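Local coordinates for endo-polygalacturonase (Pectobacterium carotovorum subsp. carotovorum, PDB 1BHE), which hydrolyses alpha-1,4-galacturonosyl linkages within polygalacturonic acid and takes part in the maceration and soft-rotting of plant tissue, at residues C15-A20 with R43-S48; V342-N347 with Q368-N373. All blocks are in the same frame, centred on the assembly; numbering follows the deposited sequence.

Interaction 1 of 2, residues C15-A20 with R43-S48; sequences CTTLKA and RLSAGS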
loop_
_atom_site.group_PDB
_atom_site.type_symbol
_atom_site.label_atom_id
_atom_site.label_comp_id
_atom_site.label_asym_id
_atom_site.label_seq_id
_atom_site.Cartn_x
_atom_site.Cartn_y
_atom_site.Cartn_z
ATOM N N CYS A 15 26.884 -5.047 -5.849
ATOM C CA CYS A 15 27.767 -4.573 -6.907
ATOM C C CYS A 15 28.788 -3.597 -6.320
ATOM O O CYS A 15 29.944 -3.516 -6.729
ATOM C CB CYS A 15 27.017 -3.838 -8.016
ATOM S SG CYS A 15 25.974 -2.453 -7.482
ATOM N N THR A 16 28.305 -2.816 -5.367
ATOM C CA THR A 16 29.050 -1.766 -4.690
ATOM C C THR A 16 28.589 -1.685 -3.237
ATOM O O THR A 16 27.417 -1.958 -2.954
ATOM C CB THR A 16 28.761 -0.403 -5.358
ATOM O OG1 THR A 16 29.259 -0.383 -6.708
ATOM C CG2 THR A 16 29.395 0.762 -4.617
ATOM N N THR A 17 29.487 -1.327 -2.328
ATOM C CA THR A 17 29.110 -1.184 -0.923
ATOM C C THR A 17 29.433 0.238 -0.475
ATOM O O THR A 17 30.553 0.704 -0.701
ATOM C CB THR A 17 29.788 -2.215 -0.015
ATOM O OG1 THR A 17 29.401 -3.534 -0.429
ATOM C CG2 THR A 17 29.363 -2.029 1.438
ATOM N N LEU A 18 28.453 0.927 0.090
ATOM C CA LEU A 18 28.612 2.292 0.559
ATOM C C LEU A 18 28.521 2.323 2.085
ATOM O O LEU A 18 27.810 1.512 2.669
ATOM C CB LEU A 18 27.555 3.232 -0.028
ATOM C CG LEU A 18 27.387 3.252 -1.550
ATOM C CD1 LEU A 18 26.133 4.028 -1.941
ATOM C CD2 LEU A 18 28.611 3.839 -2.245
ATOM N N LYS A 19 29.293 3.198 2.724
ATOM C CA LYS A 19 29.301 3.304 4.182
ATOM C C LYS A 19 28.773 4.673 4.596
ATOM O O LYS A 19 29.178 5.696 4.046
ATOM C CB LYS A 19 30.710 3.040 4.735
ATOM C CG LYS A 19 31.148 1.596 4.530
ATOM C CD LYS A 19 32.354 1.197 5.366
ATOM C CE LYS A 19 32.827 -0.200 4.979
ATOM N NZ LYS A 19 34.229 -0.469 5.414
ATOM N N ALA A 20 27.788 4.693 5.490
ATOM C CA ALA A 20 27.133 5.938 5.870
ATOM C C ALA A 20 28.024 6.843 6.717
ATOM O O ALA A 20 28.736 6.362 7.587
ATOM C CB ALA A 20 25.854 5.650 6.646
ATOM N N ARG A 43 24.747 -1.867 -1.970
ATOM C CA ARG A 43 24.625 -2.220 -0.556
ATOM C C ARG A 43 24.901 -1.024 0.350
ATOM O O ARG A 43 25.901 -0.327 0.206
ATOM C CB ARG A 43 25.586 -3.374 -0.231
ATOM C CG ARG A 43 25.520 -3.841 1.216
ATOM C CD ARG A 43 26.392 -5.056 1.504
ATOM N NE ARG A 43 26.382 -5.383 2.930
ATOM C CZ ARG A 43 27.218 -6.191 3.569
ATOM N NH1 ARG A 43 28.174 -6.841 2.919
ATOM N NH2 ARG A 43 27.086 -6.378 4.880
ATOM N N LEU A 44 23.987 -0.767 1.271
ATOM C CA LEU A 44 24.071 0.339 2.214
ATOM C C LEU A 44 24.461 -0.199 3.595
ATOM O O LEU A 44 23.675 -0.848 4.286
ATOM C CB LEU A 44 22.734 1.071 2.260
ATOM C CG LEU A 44 22.479 2.289 1.379
ATOM C CD1 LEU A 44 23.238 2.325 0.070
ATOM C CD2 LEU A 44 20.979 2.433 1.105
ATOM N N SER A 45 25.712 0.048 3.956
ATOM C CA SER A 45 26.278 -0.403 5.218
ATOM C C SER A 45 26.647 0.768 6.125
ATOM O O SER A 45 26.649 1.930 5.726
ATOM C CB SER A 45 27.533 -1.241 4.944
ATOM O OG SER A 45 27.218 -2.413 4.215
ATOM N N ALA A 46 26.944 0.444 7.382
ATOM C CA ALA A 46 27.305 1.459 8.361
ATOM C C ALA A 46 28.733 1.963 8.160
ATOM O O ALA A 46 29.614 1.234 7.716
ATOM C CB ALA A 46 27.194 0.873 9.766
ATOM N N GLY A 47 28.958 3.220 8.504
ATOM C CA GLY A 47 30.285 3.841 8.414
ATOM C C GLY A 47 30.509 4.525 9.776
ATOM O O GLY A 47 30.224 3.909 10.804
ATOM N N SER A 48 30.688 5.841 9.740
ATOM C CA SER A 48 30.725 6.639 10.971
ATOM C C SER A 48 29.320 6.782 11.541
ATOM O O SER A 48 29.112 7.003 12.741
ATOM C CB SER A 48 31.382 7.987 10.731
ATOM O OG SER A 48 30.819 8.660 9.621
#
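Thr-16 opens the pairing: its carbonyl oxygen accepts from Arg-43 N, and from there strand 16-19 runs parallel to strand 43-45 at an early rung of the right-handed parallel beta-helix of family 28 glycosidases. Just before it, Cys-15 turns the corner and is tied by a disulfide to Cys-36, in the connection that carries helix 26-33.

Thr-17 pairs with Arg-43 on a face that also holds Lys-19 and Ser-45. Thr-17 OG1 lies beside the root of the arginine, 3.8 Å from Arg-43 CB, whereas Thr-17 CG2, turned anti to the backbone N, reaches forward to 3.5 Å from Ser-45 OG. The extended arginine carries its guanidinium past the threonine to Asp-68, whose carboxylate bridges Arg-43 NE and Ser-45 OG; this shared carboxylate probably restrains both side chains.

Leu-18 engages the partner strand in both directions. Leu-18 N donates to Arg-43 O over 2.8 Å, almost straight at 174°, and Leu-18 O accepts from Ser-45 N at 2.9 Å. The leucine side chain leaves by the other face, alongside Leu-44, where Leu-18 CD1 and Leu-44 CD1 are 3.9 Å apart; both leucines also touch Phe-52 of the next strand, so they form a small apolar patch.

Lys-19 lays its aliphatic stem against the turn that follows Ser-45, Lys-19 CG lying 3.6 Å from Ala-46 O, and then leads its amino end away. Its backbone adds a CA-H...O contact to Ser-45 O.

Ala-20 closes the pairing. The same Ser-45 O accepts from Ala-20 N at 3.0 Å, the donor tilted 17° from the carbonyl plane, while Ala-20 CB rests 3.9 Å from that oxygen.

Interaction 2 of 2, residues V342-N347 with Q368-N373; sequences VLNGEN and QIKNVN
Leu-343 O is approached by three groups from the other segment: Lys-370 N donates a hydrogen bond to it at 2.8 Å, Ile-369 CA offers a C-H contact, and Val-372 CG1 presses in at 3.3 Å. That methyl stands between its own backbone N and carbonyl carbon (chi1 45°), which also brings it unusually close to Leu-343 CB. Beyond, Leu-343 CD1 packs beside Ile-369 CG1.

On the other face Asn-344 and Lys-370 lie side by side. Lys-370 bends at chi3 (71°), setting Lys-370 CE 3.2 Å from Asn-344 OD1, while Lys-370 NZ makes a long salt bridge of 3.7 Å to Glu-346 OE1. Asn-344 OD1 also accepts from Glu-346 N, from above the carbonyl plane, in an Asx turn just where strand 342-344 ends.

Gly-345 continues the pairing, its N donating to Lys-370 O at 2.7 Å. Asn-371 ND2 then donates a hydrogen bond to Gly-345 O from well above the carbonyl plane (57° out of it), where the chains begin to turn. Parallel strands in register, 342-344 with 368-370, are characteristic of successive coils of a parallel beta-helix.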
loop_
_atom_site.group_PDB
_atom_site.type_symbol
_atom_site.label_atom_id
_atom_site.label_comp_id
_atom_site.label_asym_id
_atom_site.label_seq_id
_atom_site.Cartn_x
_atom_site.Cartn_y
_atom_site.Cartn_z
ATOM N N VAL A 342 -21.113 -4.260 7.674
ATOM C CA VAL A 342 -21.845 -3.390 6.771
ATOM C C VAL A 342 -21.877 -3.946 5.351
ATOM O O VAL A 342 -20.849 -4.131 4.695
ATOM C CB VAL A 342 -21.257 -1.966 6.745
ATOM C CG1 VAL A 342 -22.033 -1.069 5.793
ATOM C CG2 VAL A 342 -21.242 -1.355 8.143
ATOM N N LEU A 343 -23.084 -4.215 4.864
ATOM C CA LEU A 343 -23.285 -4.716 3.508
ATOM C C LEU A 343 -24.271 -3.792 2.795
ATOM O O LEU A 343 -25.487 -3.892 2.994
ATOM C CB LEU A 343 -23.777 -6.153 3.487
ATOM C CG LEU A 343 -22.997 -7.214 4.257
ATOM C CD1 LEU A 343 -23.774 -8.519 4.300
ATOM C CD2 LEU A 343 -21.614 -7.415 3.653
ATOM N N ASN A 344 -23.742 -2.884 1.984
ATOM C CA ASN A 344 -24.561 -1.914 1.268
ATOM C C ASN A 344 -24.366 -1.989 -0.242
ATOM O O ASN A 344 -23.297 -1.669 -0.760
ATOM C CB ASN A 344 -24.236 -0.506 1.768
ATOM C CG ASN A 344 -25.138 0.566 1.199
ATOM O OD1 ASN A 344 -25.990 0.327 0.344
ATOM N ND2 ASN A 344 -24.951 1.787 1.684
ATOM N N GLY A 345 -25.425 -2.373 -0.953
ATOM C CA GLY A 345 -25.385 -2.510 -2.395
ATOM C C GLY A 345 -26.191 -1.472 -3.153
ATOM O O GLY A 345 -26.628 -1.729 -4.277
ATOM N N GLU A 346 -26.360 -0.288 -2.577
ATOM C CA GLU A 346 -27.070 0.803 -3.248
ATOM C C GLU A 346 -26.407 1.095 -4.581
ATOM O O GLU A 346 -25.186 0.967 -4.723
ATOM C CB GLU A 346 -27.061 2.037 -2.346
ATOM C CG GLU A 346 -27.885 3.225 -2.798
ATOM C CD GLU A 346 -27.773 4.408 -1.850
ATOM O OE1 GLU A 346 -27.849 4.209 -0.618
ATOM O OE2 GLU A 346 -27.612 5.551 -2.324
ATOM N N ASN A 347 -27.162 1.430 -5.621
ATOM C CA ASN A 347 -26.617 1.744 -6.934
ATOM C C ASN A 347 -26.243 0.528 -7.771
ATOM O O ASN A 347 -25.905 0.689 -8.949
ATOM C CB ASN A 347 -25.418 2.693 -6.833
ATOM C CG ASN A 347 -25.787 4.113 -6.458
ATOM O OD1 ASN A 347 -26.850 4.627 -6.805
ATOM N ND2 ASN A 347 -24.894 4.774 -5.725
ATOM N N GLN A 368 -25.714 -4.634 9.079
ATOM C CA GLN A 368 -26.486 -3.577 8.436
ATOM C C GLN A 368 -26.529 -3.907 6.943
ATOM O O GLN A 368 -25.541 -3.733 6.229
ATOM C CB GLN A 368 -25.907 -2.192 8.682
ATOM C CG GLN A 368 -25.992 -1.714 10.119
ATOM C CD GLN A 368 -25.230 -0.442 10.407
ATOM O OE1 GLN A 368 -24.614 0.171 9.533
ATOM N NE2 GLN A 368 -25.268 -0.008 11.667
ATOM N N ILE A 369 -27.646 -4.476 6.499
ATOM C CA ILE A 369 -27.786 -4.951 5.131
ATOM C C ILE A 369 -28.743 -4.140 4.273
ATOM O O ILE A 369 -29.880 -3.842 4.647
ATOM C CB ILE A 369 -28.239 -6.431 5.128
ATOM C CG1 ILE A 369 -27.264 -7.307 5.911
ATOM C CG2 ILE A 369 -28.396 -6.954 3.708
ATOM C CD1 ILE A 369 -27.785 -8.665 6.312
ATOM N N LYS A 370 -28.295 -3.830 3.059
ATOM C CA LYS A 370 -29.078 -3.087 2.088
ATOM C C LYS A 370 -28.755 -3.556 0.671
ATOM O O LYS A 370 -27.638 -3.406 0.176
ATOM C CB LYS A 370 -28.841 -1.583 2.225
ATOM C CG LYS A 370 -29.468 -0.731 1.139
ATOM C CD LYS A 370 -29.782 0.680 1.602
ATOM C CE LYS A 370 -28.531 1.515 1.813
ATOM N NZ LYS A 370 -28.785 2.702 2.677
ATOM N N ASN A 371 -29.750 -4.152 0.017
ATOM C CA ASN A 371 -29.603 -4.650 -1.341
ATOM C C ASN A 371 -28.430 -5.604 -1.526
ATOM O O ASN A 371 -27.630 -5.482 -2.457
ATOM C CB ASN A 371 -29.502 -3.472 -2.323
ATOM C CG ASN A 371 -29.806 -3.905 -3.748
ATOM O OD1 ASN A 371 -30.565 -4.853 -3.954
ATOM N ND2 ASN A 371 -29.197 -3.233 -4.715
ATOM N N VAL A 372 -28.336 -6.616 -0.675
ATOM C CA VAL A 372 -27.317 -7.651 -0.761
ATOM C C VAL A 372 -27.837 -8.917 -0.078
ATOM O O VAL A 372 -28.303 -8.875 1.057
ATOM C CB VAL A 372 -25.963 -7.247 -0.157
ATOM C CG1 VAL A 372 -26.161 -6.576 1.193
ATOM C CG2 VAL A 372 -25.018 -8.433 0.011
ATOM N N ASN A 373 -27.727 -10.038 -0.785
ATOM C CA ASN A 373 -28.176 -11.313 -0.242
ATOM C C ASN A 373 -26.998 -12.196 0.147
ATOM O O ASN A 373 -26.065 -12.406 -0.628
ATOM C CB ASN A 373 -29.088 -12.030 -1.242
ATOM C CG ASN A 373 -30.491 -11.453 -1.202
ATOM O OD1 ASN A 373 -31.147 -11.490 -0.157
ATOM N ND2 ASN A 373 -30.938 -10.919 -2.329
#

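How the interactions relate
The two interactions lie on opposite sides of the chain's centre, their own centres 55 Å apart and their nearest atoms about 42 Å apart. Interaction 1 is complete before interaction 2 begins along the chain: it joins strands 14-19 and 41-45 near the N-terminal end of the beta-helix, while interaction 2 joins strands 340-344 and 366-370 near the C-terminal end. Both are parallel pairings between coils of the same beta-helix, but in different stacks of strands; strand 372-375, where interaction 2 ends, pairs with 352-360 and so returns to the stack of interaction 1. The same rung-on-rung pairing thus recurs near both ends of the elongated molecule, away from the probable active-site residues Asp-223 and His-251.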